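Local coordinates for phosphoribosylformylglycinamidine cyclo-ligase (Thermus thermophilus HB8, PDB 5AVM), which probably catalyses the ATP-dependent ring closure of formylglycinamidine ribonucleotide to 5-aminoimidazole ribonucleotide, a step of de novo purine biosynthesis, at residues P274-L279 against F294-G299; K195-Q200 against Q280-I285; K66-L71 against E147-I152. All blocks are in the same frame, centred on the assembly; numbering follows the deposited sequence.

Interaction 1: residues P274-L279 against F294-G299; sequences PVFPYL and FNMGLG
F276 pushes its ring from near the start of helix 275-283 into the bend F294-G297, where a type I' beta turn from N295 to L298 and an Asx turn share the same residues leading into strand 298-304 of the C-terminal domain. The ring is clasped on its two faces. V275 CG1 of its own helix lies over the centre of one. The opposite face takes M296 CE, 3.7 Å from the ring centroid and offset toward the rim: a CH-pi contact within a Met-aromatic pair. M296 starts away from the helix, but bends at chi2 and chi3 bring its methyl back onto the phenyl, with SD further off and oblique. F294 meets F276 as an oblique aromatic pair, planes at 43° and centroids 5.7 Å apart; its closest carbon is CB, 3.5 Å from F276 CE1, while L279 CD1 only grazes F294 CZ at 4.5 Å. Across the far end of the ring stands the N295 amide, its plane 88° from that of the phenyl and its OD1 3.3 Å from F276 CZ. With chi1 at 62°, N295 CG sits between backbone N and carbonyl carbon, which curls the amide back over its own turn. ND2 bonds to G184 O, and OD1 is also hydrogen-bonded to S182 OG, so the buried amide is satisfied at both ends and unlikely to turn. G297 has positive phi, where a CB would jam against M296 O. G297 N lies 3.5 Å from F276 CE2. Its N-H closes the Asx turn on N295 OD1 at 2.7 Å, in the carbonyl plane.

Interaction 2: residues K195-Q200 against Q280-I285; sequences KVVAGQ and QRLGGI
The carboxamide of Q200 presents one face to the isobutyl end of L282: CD2 lies over Q200 CD at 4.1 Å, and CD1 sits above the same face, 4.1 Å from Q200 NE2. The amide makes no hydrogen bond across this contact; its flat face meets the leucine by van der Waals contact at the exposed rim. A second flat group, the peptide joining L282 to G283, carries V196 CG1 over its face, 3.6 Å from G283 N. V196 is the wedge of the contact. With CG1 anti to the backbone N (chi1 167°), it divides its branches: CG1 goes to the peptide and to L282 CD2, while CG2 reaches I285 CD1 at 3.5 Å, tighter than usual for two carbons. The V196 and L282 side chains cross obliquely, and L282 CD2 also lies 3.3 Å from V196 O. The backbones come very near, V196 CA and G283 CA being 4.9 Å apart; G283 permits this, because a CB there would run into V196 CG2. V197 CB points away from Q280-I285; its side chain packs on L213 and L217, and it starts the type II turn that ends at Q200. R281, its CB pointing away, forms a salt bridge through NH1 with E208. The pairing thus joins the C-terminal ends of helices 190-196 and 275-283 within the C-terminal domain. The second finishes in a Schellman motif: I285 N bonds to Q280 O at 2.6 Å, G284 N weakly to R281 O, and G284 takes positive phi as the C-prime residue.

Interaction 3: residues K66-L71 against E147-I152; sequences KTLLAL and EGAWDI
Aliphatic packing carries most of this contact, with T67, L68 and L71 of one helical face laid against A149, W150 and I152. T67 CG2 rests on W150 CB at 4.0 Å and also touches I152 CD1. L71 CD1 abuts the indole obliquely, 4.0 Å from W150 CD1, the two side chains crossing at about a right angle. L68 does not point straight at the strand, but its CD2 comes within 4.1 Å of A149 CB. In the N-terminal domain, these residues seat helix 66-72 on the start of strand 150-161, in a four-stranded mixed sheet, and on the loop before it; the axes of segments 66-71 and 150-152 approach to 8.5 Å, their directions at 122°. Helix 112-129 packs on the same tryptophan through V114, L115 and L118. D151 faces away from the helix and hydrogen-bonds Y104 and Y145 of the second subunit.

Polar atoms take part without any hydrogen bond across. G148 O lies in the indole plane at the edge of W150 and also receives L71 CD1 at 3.5 Å. A chi1 of -60° sets T67 OG1 beside the backbone N, where it bonds to G64 O, and leaves CG2 to meet the strand; OG1 also passes 3.8 Å from I152 CD1. With an alanine in place of T67, G64 O would probably lose its hydroxyl mate and a gap would open beside W150 CB and I152 CD1.

In the fold
Interactions 1 and 2 both use helix 275-283 and touch directly: L279, in the first, packs its O on V196 CG1 and its CD2 on V197 CG1. Interaction 1 is fully buried, its centre about 12 Å from the centre of the chain, and is aromatic, with a satisfied amide and a thioether beside the rings. Interaction 2, centred about 22 Å from that point, is aliphatic and partly exposed, and relies on glycine for close approach. Interaction 3 is mostly buried in the other domain, where a helix lies on a sheet next to the second subunit. Its nearest atoms are about 5 Å from interaction 2, and helix 190-196, whose end enters interaction 2, also reaches interaction 3 through R194 on L68.

Interaction 1: residues P274-L279 against F294-G299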
ATOM      1  N   PRO B 274      -7.323  28.396  13.120  1.00 30.68           N
ATOM      2  CA  PRO B 274      -6.543  29.635  13.016  1.00 30.60           C
ATOM      3  C   PRO B 274      -5.222  29.504  12.263  1.00 31.30           C
ATOM      4  O   PRO B 274      -4.690  30.494  11.745  1.00 31.21           O
ATOM      5  CB  PRO B 274      -6.333  30.022  14.473  1.00 30.45           C
ATOM      6  CG  PRO B 274      -6.191  28.683  15.135  1.00 32.02           C
ATOM      7  CD  PRO B 274      -7.317  27.891  14.505  1.00 30.96           C
ATOM      8  N   VAL B 275      -4.696  28.280  12.209  1.00 30.85           N
ATOM      9  CA  VAL B 275      -3.431  28.015  11.530  1.00 28.16           C
ATOM     10  C   VAL B 275      -3.502  28.274  10.033  1.00 27.93           C
ATOM     11  O   VAL B 275      -2.479  28.555   9.418  1.00 28.42           O
ATOM     12  CB  VAL B 275      -2.969  26.562  11.745  1.00 27.70           C
ATOM     13  CG1 VAL B 275      -3.840  25.611  10.939  1.00 25.87           C
ATOM     14  CG2 VAL B 275      -1.513  26.429  11.361  1.00 26.15           C
ATOM     15  N   PHE B 276      -4.699  28.187   9.448  1.00 27.33           N
ATOM     16  CA  PHE B 276      -4.858  28.414   8.012  1.00 27.25           C
ATOM     17  C   PHE B 276      -4.631  29.856   7.554  1.00 28.32           C
ATOM     18  O   PHE B 276      -3.711  30.125   6.778  1.00 28.30           O
ATOM     19  CB  PHE B 276      -6.235  27.936   7.542  1.00 26.47           C
ATOM     20  CG  PHE B 276      -6.388  26.444   7.544  1.00 29.07           C
ATOM     21  CD1 PHE B 276      -5.503  25.641   6.828  1.00 29.11           C
ATOM     22  CD2 PHE B 276      -7.406  25.835   8.270  1.00 28.73           C
ATOM     23  CE1 PHE B 276      -5.633  24.251   6.841  1.00 29.63           C
ATOM     24  CE2 PHE B 276      -7.544  24.446   8.289  1.00 28.12           C
ATOM     25  CZ  PHE B 276      -6.657  23.656   7.575  1.00 27.95           C
ATOM     26  N   PRO B 277      -5.467  30.807   8.016  1.00 29.17           N
ATOM     27  CA  PRO B 277      -5.264  32.194   7.586  1.00 29.54           C
ATOM     28  C   PRO B 277      -3.881  32.705   7.965  1.00 30.36           C
ATOM     29  O   PRO B 277      -3.361  33.633   7.348  1.00 29.86           O
ATOM     30  CB  PRO B 277      -6.391  32.939   8.293  1.00 29.90           C
ATOM     31  CG  PRO B 277      -6.613  32.126   9.535  1.00 29.69           C
ATOM     32  CD  PRO B 277      -6.552  30.722   9.013  1.00 29.23           C
ATOM     33  N   TYR B 278      -3.293  32.083   8.983  1.00 31.04           N
ATOM     34  CA  TYR B 278      -1.958  32.440   9.443  1.00 31.49           C
ATOM     35  C   TYR B 278      -0.962  32.042   8.358  1.00 31.33           C
ATOM     36  O   TYR B 278      -0.141  32.846   7.924  1.00 31.91           O
ATOM     37  CB  TYR B 278      -1.629  31.704  10.740  1.00 32.97           C
ATOM     38  CG  TYR B 278      -0.240  31.997  11.234  1.00 36.18           C
ATOM     39  CD1 TYR B 278       0.120  33.285  11.626  1.00 37.10           C
ATOM     40  CD2 TYR B 278       0.738  31.004  11.251  1.00 37.23           C
ATOM     41  CE1 TYR B 278       1.421  33.578  12.016  1.00 38.98           C
ATOM     42  CE2 TYR B 278       2.042  31.286  11.639  1.00 37.29           C
ATOM     43  CZ  TYR B 278       2.376  32.574  12.015  1.00 38.72           C
ATOM     44  OH  TYR B 278       3.669  32.865  12.371  1.00 40.92           O
ATOM     45  N   LEU B 279      -1.036  30.789   7.921  1.00 30.62           N
ATOM     46  CA  LEU B 279      -0.156  30.298   6.871  1.00 28.79           C
ATOM     47  C   LEU B 279      -0.382  31.182   5.651  1.00 28.80           C
ATOM     48  O   LEU B 279       0.556  31.697   5.051  1.00 29.06           O
ATOM     49  CB  LEU B 279      -0.508  28.846   6.534  1.00 27.34           C
ATOM     50  CG  LEU B 279      -0.355  27.839   7.672  1.00 25.68           C
ATOM     51  CD1 LEU B 279      -0.944  26.500   7.267  1.00 24.43           C
ATOM     52  CD2 LEU B 279       1.114  27.714   8.032  1.00 24.42           C
ATOM     53  N   PHE B 294      -5.870  23.365   1.018  1.00 25.00           N
ATOM     54  CA  PHE B 294      -6.247  23.014   2.386  1.00 24.22           C
ATOM     55  C   PHE B 294      -7.727  22.729   2.594  1.00 23.27           C
ATOM     56  O   PHE B 294      -8.572  23.158   1.808  1.00 23.63           O
ATOM     57  CB  PHE B 294      -5.814  24.129   3.331  1.00 22.74           C
ATOM     58  CG  PHE B 294      -4.360  24.460   3.243  1.00 24.23           C
ATOM     59  CD1 PHE B 294      -3.397  23.514   3.571  1.00 24.53           C
ATOM     60  CD2 PHE B 294      -3.945  25.720   2.824  1.00 25.07           C
ATOM     61  CE1 PHE B 294      -2.032  23.819   3.481  1.00 23.90           C
ATOM     62  CE2 PHE B 294      -2.578  26.032   2.732  1.00 24.29           C
ATOM     63  CZ  PHE B 294      -1.627  25.079   3.061  1.00 22.74           C
ATOM     64  N   ASN B 295      -8.036  22.015   3.672  1.00 22.91           N
ATOM     65  CA  ASN B 295      -9.420  21.669   3.968  1.00 25.07           C
ATOM     66  C   ASN B 295     -10.214  22.832   4.563  1.00 26.86           C
ATOM     67  O   ASN B 295     -11.439  22.750   4.703  1.00 28.01           O
ATOM     68  CB  ASN B 295      -9.486  20.455   4.901  1.00 23.34           C
ATOM     69  CG  ASN B 295      -8.833  20.701   6.249  1.00 23.42           C
ATOM     70  OD1 ASN B 295      -9.178  21.644   6.961  1.00 25.20           O
ATOM     71  ND2 ASN B 295      -7.895  19.838   6.613  1.00 20.55           N
ATOM     72  N   MET B 296      -9.514  23.910   4.910  1.00 27.89           N
ATOM     73  CA  MET B 296     -10.146  25.109   5.468  1.00 26.35           C
ATOM     74  C   MET B 296     -11.077  24.829   6.639  1.00 25.50           C
ATOM     75  O   MET B 296     -12.009  25.586   6.885  1.00 26.10           O
ATOM     76  CB  MET B 296     -10.915  25.835   4.365  1.00 27.19           C
ATOM     77  CG  MET B 296     -10.057  26.215   3.165  1.00 28.16           C
ATOM     78  SD  MET B 296      -8.836  27.477   3.545  1.00 32.99           S
ATOM     79  CE  MET B 296      -7.638  26.576   4.380  1.00 31.90           C
ATOM     80  N   GLY B 297     -10.820  23.748   7.366  1.00 25.87           N
ATOM     81  CA  GLY B 297     -11.659  23.403   8.499  1.00 24.63           C
ATOM     82  C   GLY B 297     -12.735  22.381   8.166  1.00 25.88           C
ATOM     83  O   GLY B 297     -13.472  21.934   9.046  1.00 25.67           O
ATOM     84  N   LEU B 298     -12.837  22.020   6.890  1.00 26.16           N
ATOM     85  CA  LEU B 298     -13.820  21.039   6.438  1.00 25.71           C
ATOM     86  C   LEU B 298     -13.165  19.659   6.444  1.00 25.81           C
ATOM     87  O   LEU B 298     -12.552  19.261   5.460  1.00 26.06           O
ATOM     88  CB  LEU B 298     -14.290  21.393   5.024  1.00 25.03           C
ATOM     89  CG  LEU B 298     -14.927  22.781   4.880  1.00 23.72           C
ATOM     90  CD1 LEU B 298     -15.075  23.139   3.432  1.00 22.43           C
ATOM     91  CD2 LEU B 298     -16.274  22.798   5.579  1.00 24.11           C
ATOM     92  N   GLY B 299     -13.284  18.945   7.562  1.00 25.42           N
ATOM     93  CA  GLY B 299     -12.692  17.623   7.671  1.00 27.08           C
ATOM     94  C   GLY B 299     -13.444  16.610   6.829  1.00 29.08           C
ATOM     95  O   GLY B 299     -12.847  15.731   6.203  1.00 29.71           O
TER

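Interaction 2: residues K195-Q200 against Q280-I285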
ATOM      1  N   LYS B 195       7.053  25.066   2.868  1.00 34.01           N
ATOM      2  CA  LYS B 195       7.648  26.199   2.168  1.00 35.14           C
ATOM      3  C   LYS B 195       7.320  27.491   2.909  1.00 36.18           C
ATOM      4  O   LYS B 195       8.192  28.330   3.136  1.00 36.37           O
ATOM      5  CB  LYS B 195       7.106  26.303   0.744  1.00 36.08           C
ATOM      6  CG  LYS B 195       7.257  27.702   0.142  1.00 39.82           C
ATOM      7  CD  LYS B 195       6.657  27.799  -1.254  1.00 41.77           C
ATOM      8  CE  LYS B 195       6.557  29.250  -1.713  1.00 42.91           C
ATOM      9  NZ  LYS B 195       5.584  30.040  -0.895  1.00 42.33           N
ATOM     10  N   VAL B 196       6.050  27.647   3.274  1.00 36.13           N
ATOM     11  CA  VAL B 196       5.593  28.837   3.980  1.00 36.22           C
ATOM     12  C   VAL B 196       6.253  29.025   5.356  1.00 36.46           C
ATOM     13  O   VAL B 196       6.631  30.141   5.715  1.00 36.23           O
ATOM     14  CB  VAL B 196       4.048  28.818   4.134  1.00 35.14           C
ATOM     15  CG1 VAL B 196       3.600  29.871   5.124  1.00 35.32           C
ATOM     16  CG2 VAL B 196       3.397  29.074   2.791  1.00 32.66           C
ATOM     17  N   VAL B 197       6.394  27.941   6.117  1.00 36.65           N
ATOM     18  CA  VAL B 197       7.009  28.025   7.441  1.00 36.55           C
ATOM     19  C   VAL B 197       8.524  27.811   7.417  1.00 37.80           C
ATOM     20  O   VAL B 197       9.179  27.858   8.458  1.00 37.01           O
ATOM     21  CB  VAL B 197       6.391  26.995   8.424  1.00 35.19           C
ATOM     22  CG1 VAL B 197       4.897  27.216   8.528  1.00 34.56           C
ATOM     23  CG2 VAL B 197       6.701  25.581   7.972  1.00 32.81           C
ATOM     24  N   ALA B 198       9.076  27.580   6.229  1.00 39.41           N
ATOM     25  CA  ALA B 198      10.509  27.348   6.073  1.00 40.94           C
ATOM     26  C   ALA B 198      11.345  28.456   6.700  1.00 42.87           C
ATOM     27  O   ALA B 198      11.444  29.558   6.149  1.00 43.05           O
ATOM     28  CB  ALA B 198      10.850  27.222   4.600  1.00 40.26           C
ATOM     29  N   GLY B 199      11.948  28.159   7.849  1.00 44.30           N
ATOM     30  CA  GLY B 199      12.780  29.143   8.518  1.00 45.56           C
ATOM     31  C   GLY B 199      12.198  29.758   9.781  1.00 46.21           C
ATOM     32  O   GLY B 199      12.836  30.610  10.399  1.00 46.51           O
ATOM     33  N   GLN B 200      10.994  29.343  10.164  1.00 46.43           N
ATOM     34  CA  GLN B 200      10.351  29.867  11.368  1.00 45.78           C
ATOM     35  C   GLN B 200      10.730  28.989  12.557  1.00 45.63           C
ATOM     36  O   GLN B 200      11.303  27.908  12.383  1.00 45.23           O
ATOM     37  CB  GLN B 200       8.827  29.867  11.208  1.00 46.97           C
ATOM     38  CG  GLN B 200       8.290  30.571   9.958  1.00 48.86           C
ATOM     39  CD  GLN B 200       8.380  32.093  10.027  1.00 50.15           C
ATOM     40  OE1 GLN B 200       7.864  32.722  10.955  1.00 50.52           O
ATOM     41  NE2 GLN B 200       9.030  32.691   9.030  1.00 49.85           N
ATOM     42  N   GLN B 280      -1.649  31.349   5.301  1.00 28.74           N
ATOM     43  CA  GLN B 280      -2.057  32.167   4.172  1.00 30.29           C
ATOM     44  C   GLN B 280      -1.350  33.523   4.193  1.00 32.56           C
ATOM     45  O   GLN B 280      -0.711  33.917   3.217  1.00 33.70           O
ATOM     46  CB  GLN B 280      -3.574  32.354   4.230  1.00 30.30           C
ATOM     47  CG  GLN B 280      -4.166  33.349   3.263  1.00 28.89           C
ATOM     48  CD  GLN B 280      -5.677  33.402   3.381  1.00 30.08           C
ATOM     49  OE1 GLN B 280      -6.224  33.337   4.483  1.00 31.06           O
ATOM     50  NE2 GLN B 280      -6.359  33.528   2.250  1.00 30.22           N
ATOM     51  N   ARG B 281      -1.458  34.228   5.315  1.00 33.75           N
ATOM     52  CA  ARG B 281      -0.835  35.539   5.473  1.00 34.04           C
ATOM     53  C   ARG B 281       0.688  35.473   5.367  1.00 34.97           C
ATOM     54  O   ARG B 281       1.301  36.273   4.657  1.00 36.22           O
ATOM     55  CB  ARG B 281      -1.216  36.143   6.826  1.00 33.01           C
ATOM     56  CG  ARG B 281      -2.164  37.335   6.771  1.00 33.76           C
ATOM     57  CD  ARG B 281      -2.366  37.899   8.173  1.00 32.99           C
ATOM     58  NE  ARG B 281      -1.083  38.182   8.807  1.00 33.21           N
ATOM     59  CZ  ARG B 281      -0.778  37.873  10.064  1.00 33.98           C
ATOM     60  NH1 ARG B 281      -1.678  37.267  10.835  1.00 32.49           N
ATOM     61  NH2 ARG B 281       0.434  38.154  10.543  1.00 32.25           N
ATOM     62  N   LEU B 282       1.290  34.522   6.083  1.00 35.10           N
ATOM     63  CA  LEU B 282       2.742  34.345   6.096  1.00 33.22           C
ATOM     64  C   LEU B 282       3.270  34.023   4.707  1.00 33.31           C
ATOM     65  O   LEU B 282       4.282  34.578   4.270  1.00 33.52           O
ATOM     66  CB  LEU B 282       3.129  33.224   7.062  1.00 31.57           C
ATOM     67  CG  LEU B 282       4.620  32.929   7.251  1.00 32.37           C
ATOM     68  CD1 LEU B 282       5.295  34.088   7.959  1.00 32.05           C
ATOM     69  CD2 LEU B 282       4.784  31.656   8.060  1.00 32.57           C
ATOM     70  N   GLY B 283       2.577  33.121   4.021  1.00 33.09           N
ATOM     71  CA  GLY B 283       2.985  32.734   2.686  1.00 33.60           C
ATOM     72  C   GLY B 283       2.313  33.592   1.635  1.00 34.04           C
ATOM     73  O   GLY B 283       2.529  33.397   0.438  1.00 34.60           O
ATOM     74  N   GLY B 284       1.503  34.548   2.081  1.00 33.86           N
ATOM     75  CA  GLY B 284       0.805  35.414   1.153  1.00 34.00           C
ATOM     76  C   GLY B 284       0.093  34.553   0.135  1.00 35.72           C
ATOM     77  O   GLY B 284       0.183  34.780  -1.071  1.00 37.09           O
ATOM     78  N   ILE B 285      -0.619  33.553   0.639  1.00 35.19           N
ATOM     79  CA  ILE B 285      -1.345  32.610  -0.200  1.00 34.52           C
ATOM     80  C   ILE B 285      -2.767  33.085  -0.489  1.00 34.90           C
ATOM     81  O   ILE B 285      -3.538  33.371   0.429  1.00 34.76           O
ATOM     82  CB  ILE B 285      -1.390  31.221   0.484  1.00 33.33           C
ATOM     83  CG1 ILE B 285       0.040  30.741   0.752  1.00 32.11           C
ATOM     84  CG2 ILE B 285      -2.135  30.228  -0.384  1.00 31.12           C
ATOM     85  CD1 ILE B 285       0.136  29.621   1.751  1.00 33.24           C
TER

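Interaction 3: residues K66-L71 against E147-I152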
ATOM      1  N   LYS B  66       3.762  15.658   4.998  1.00 28.70           N
ATOM      2  CA  LYS B  66       3.658  16.024   6.410  1.00 27.74           C
ATOM      3  C   LYS B  66       4.760  15.296   7.159  1.00 27.40           C
ATOM      4  O   LYS B  66       5.251  15.776   8.177  1.00 27.67           O
ATOM      5  CB  LYS B  66       2.308  15.605   6.995  1.00 27.07           C
ATOM      6  CG  LYS B  66       2.133  15.969   8.465  1.00 26.58           C
ATOM      7  CD  LYS B  66       0.679  15.820   8.889  1.00 28.18           C
ATOM      8  CE  LYS B  66       0.423  16.414  10.270  1.00 27.00           C
ATOM      9  NZ  LYS B  66      -1.046  16.474  10.559  1.00 25.23           N
ATOM     10  N   THR B  67       5.137  14.130   6.634  1.00 27.58           N
ATOM     11  CA  THR B  67       6.170  13.288   7.222  1.00 26.76           C
ATOM     12  C   THR B  67       7.498  14.019   7.356  1.00 26.99           C
ATOM     13  O   THR B  67       8.184  13.889   8.369  1.00 26.54           O
ATOM     14  CB  THR B  67       6.387  12.015   6.384  1.00 26.26           C
ATOM     15  OG1 THR B  67       5.166  11.268   6.320  1.00 27.98           O
ATOM     16  CG2 THR B  67       7.461  11.151   7.009  1.00 25.70           C
ATOM     17  N   LEU B  68       7.866  14.787   6.338  1.00 28.02           N
ATOM     18  CA  LEU B  68       9.120  15.528   6.383  1.00 29.46           C
ATOM     19  C   LEU B  68       9.036  16.607   7.461  1.00 31.01           C
ATOM     20  O   LEU B  68      10.002  16.843   8.190  1.00 31.65           O
ATOM     21  CB  LEU B  68       9.407  16.136   5.012  1.00 27.64           C
ATOM     22  CG  LEU B  68       9.524  15.051   3.941  1.00 28.79           C
ATOM     23  CD1 LEU B  68       9.695  15.672   2.568  1.00 28.21           C
ATOM     24  CD2 LEU B  68      10.697  14.143   4.280  1.00 27.54           C
ATOM     25  N   LEU B  69       7.872  17.247   7.578  1.00 32.08           N
ATOM     26  CA  LEU B  69       7.678  18.278   8.590  1.00 32.56           C
ATOM     27  C   LEU B  69       7.861  17.696   9.993  1.00 32.71           C
ATOM     28  O   LEU B  69       8.475  18.323  10.864  1.00 33.08           O
ATOM     29  CB  LEU B  69       6.277  18.885   8.476  1.00 33.37           C
ATOM     30  CG  LEU B  69       5.927  19.977   9.497  1.00 33.76           C
ATOM     31  CD1 LEU B  69       6.848  21.182   9.309  1.00 33.74           C
ATOM     32  CD2 LEU B  69       4.474  20.390   9.331  1.00 32.97           C
ATOM     33  N   ALA B  70       7.327  16.493  10.201  1.00 32.38           N
ATOM     34  CA  ALA B  70       7.403  15.806  11.491  1.00 31.72           C
ATOM     35  C   ALA B  70       8.824  15.401  11.870  1.00 31.76           C
ATOM     36  O   ALA B  70       9.245  15.576  13.016  1.00 31.80           O
ATOM     37  CB  ALA B  70       6.499  14.575  11.479  1.00 30.41           C
ATOM     38  N   LEU B  71       9.562  14.845  10.917  1.00 32.03           N
ATOM     39  CA  LEU B  71      10.929  14.431  11.194  1.00 31.60           C
ATOM     40  C   LEU B  71      11.738  15.656  11.607  1.00 32.62           C
ATOM     41  O   LEU B  71      12.399  15.655  12.648  1.00 31.63           O
ATOM     42  CB  LEU B  71      11.550  13.775   9.956  1.00 28.60           C
ATOM     43  CG  LEU B  71      11.020  12.401   9.535  1.00 26.11           C
ATOM     44  CD1 LEU B  71      11.510  12.090   8.136  1.00 24.50           C
ATOM     45  CD2 LEU B  71      11.468  11.337  10.524  1.00 23.50           C
ATOM     46  N   GLU B 147      17.779  11.868   1.029  1.00 37.39           N
ATOM     47  CA  GLU B 147      18.422  11.566   2.299  1.00 37.89           C
ATOM     48  C   GLU B 147      17.506  11.865   3.470  1.00 37.46           C
ATOM     49  O   GLU B 147      16.877  12.923   3.516  1.00 38.29           O
ATOM     50  CB  GLU B 147      19.698  12.388   2.449  1.00 41.42           C
ATOM     51  CG  GLU B 147      20.414  12.169   3.764  1.00 44.69           C
ATOM     52  CD  GLU B 147      20.929  10.758   3.901  1.00 46.96           C
ATOM     53  OE1 GLU B 147      20.108   9.817   3.860  1.00 48.74           O
ATOM     54  OE2 GLU B 147      22.160  10.591   4.046  1.00 49.00           O
ATOM     55  N   GLY B 148      17.435  10.931   4.417  1.00 36.13           N
ATOM     56  CA  GLY B 148      16.608  11.114   5.600  1.00 34.05           C
ATOM     57  C   GLY B 148      15.102  11.083   5.395  1.00 33.08           C
ATOM     58  O   GLY B 148      14.348  11.188   6.363  1.00 31.96           O
ATOM     59  N   ALA B 149      14.663  10.929   4.149  1.00 32.17           N
ATOM     60  CA  ALA B 149      13.240  10.899   3.831  1.00 32.66           C
ATOM     61  C   ALA B 149      12.570   9.547   4.099  1.00 33.68           C
ATOM     62  O   ALA B 149      13.217   8.495   4.083  1.00 34.43           O
ATOM     63  CB  ALA B 149      13.020  11.308   2.375  1.00 31.09           C
ATOM     64  N   TRP B 150      11.259   9.609   4.340  1.00 33.08           N
ATOM     65  CA  TRP B 150      10.417   8.447   4.621  1.00 30.92           C
ATOM     66  C   TRP B 150       9.080   8.592   3.906  1.00 30.68           C
ATOM     67  O   TRP B 150       8.647   9.699   3.602  1.00 31.90           O
ATOM     68  CB  TRP B 150      10.108   8.340   6.114  1.00 29.81           C
ATOM     69  CG  TRP B 150      11.157   7.721   6.977  1.00 28.79           C
ATOM     70  CD1 TRP B 150      12.330   8.283   7.392  1.00 27.44           C
ATOM     71  CD2 TRP B 150      11.102   6.419   7.571  1.00 29.23           C
ATOM     72  NE1 TRP B 150      13.006   7.412   8.212  1.00 26.84           N
ATOM     73  CE2 TRP B 150      12.275   6.259   8.336  1.00 27.17           C
ATOM     74  CE3 TRP B 150      10.169   5.367   7.529  1.00 29.37           C
ATOM     75  CZ2 TRP B 150      12.543   5.091   9.051  1.00 27.42           C
ATOM     76  CZ3 TRP B 150      10.437   4.206   8.243  1.00 27.11           C
ATOM     77  CH2 TRP B 150      11.612   4.079   8.993  1.00 28.17           C
ATOM     78  N   ASP B 151       8.424   7.469   3.654  1.00 30.22           N
ATOM     79  CA  ASP B 151       7.113   7.469   3.022  1.00 29.37           C
ATOM     80  C   ASP B 151       6.291   6.499   3.857  1.00 29.54           C
ATOM     81  O   ASP B 151       6.609   5.314   3.956  1.00 30.08           O
ATOM     82  CB  ASP B 151       7.186   6.979   1.577  1.00 30.45           C
ATOM     83  CG  ASP B 151       5.885   7.193   0.824  1.00 31.61           C
ATOM     84  OD1 ASP B 151       4.817   7.166   1.458  1.00 34.02           O
ATOM     85  OD2 ASP B 151       5.922   7.377  -0.407  1.00 33.80           O
ATOM     86  N   ILE B 152       5.240   7.017   4.472  1.00 28.31           N
ATOM     87  CA  ILE B 152       4.383   6.218   5.321  1.00 26.18           C
ATOM     88  C   ILE B 152       3.051   6.008   4.613  1.00 25.45           C
ATOM     89  O   ILE B 152       2.269   6.946   4.443  1.00 24.11           O
ATOM     90  CB  ILE B 152       4.182   6.939   6.667  1.00 27.53           C
ATOM     91  CG1 ILE B 152       5.559   7.256   7.266  1.00 26.28           C
ATOM     92  CG2 ILE B 152       3.339   6.091   7.610  1.00 25.90           C
ATOM     93  CD1 ILE B 152       5.522   8.147   8.479  1.00 27.75           C
TER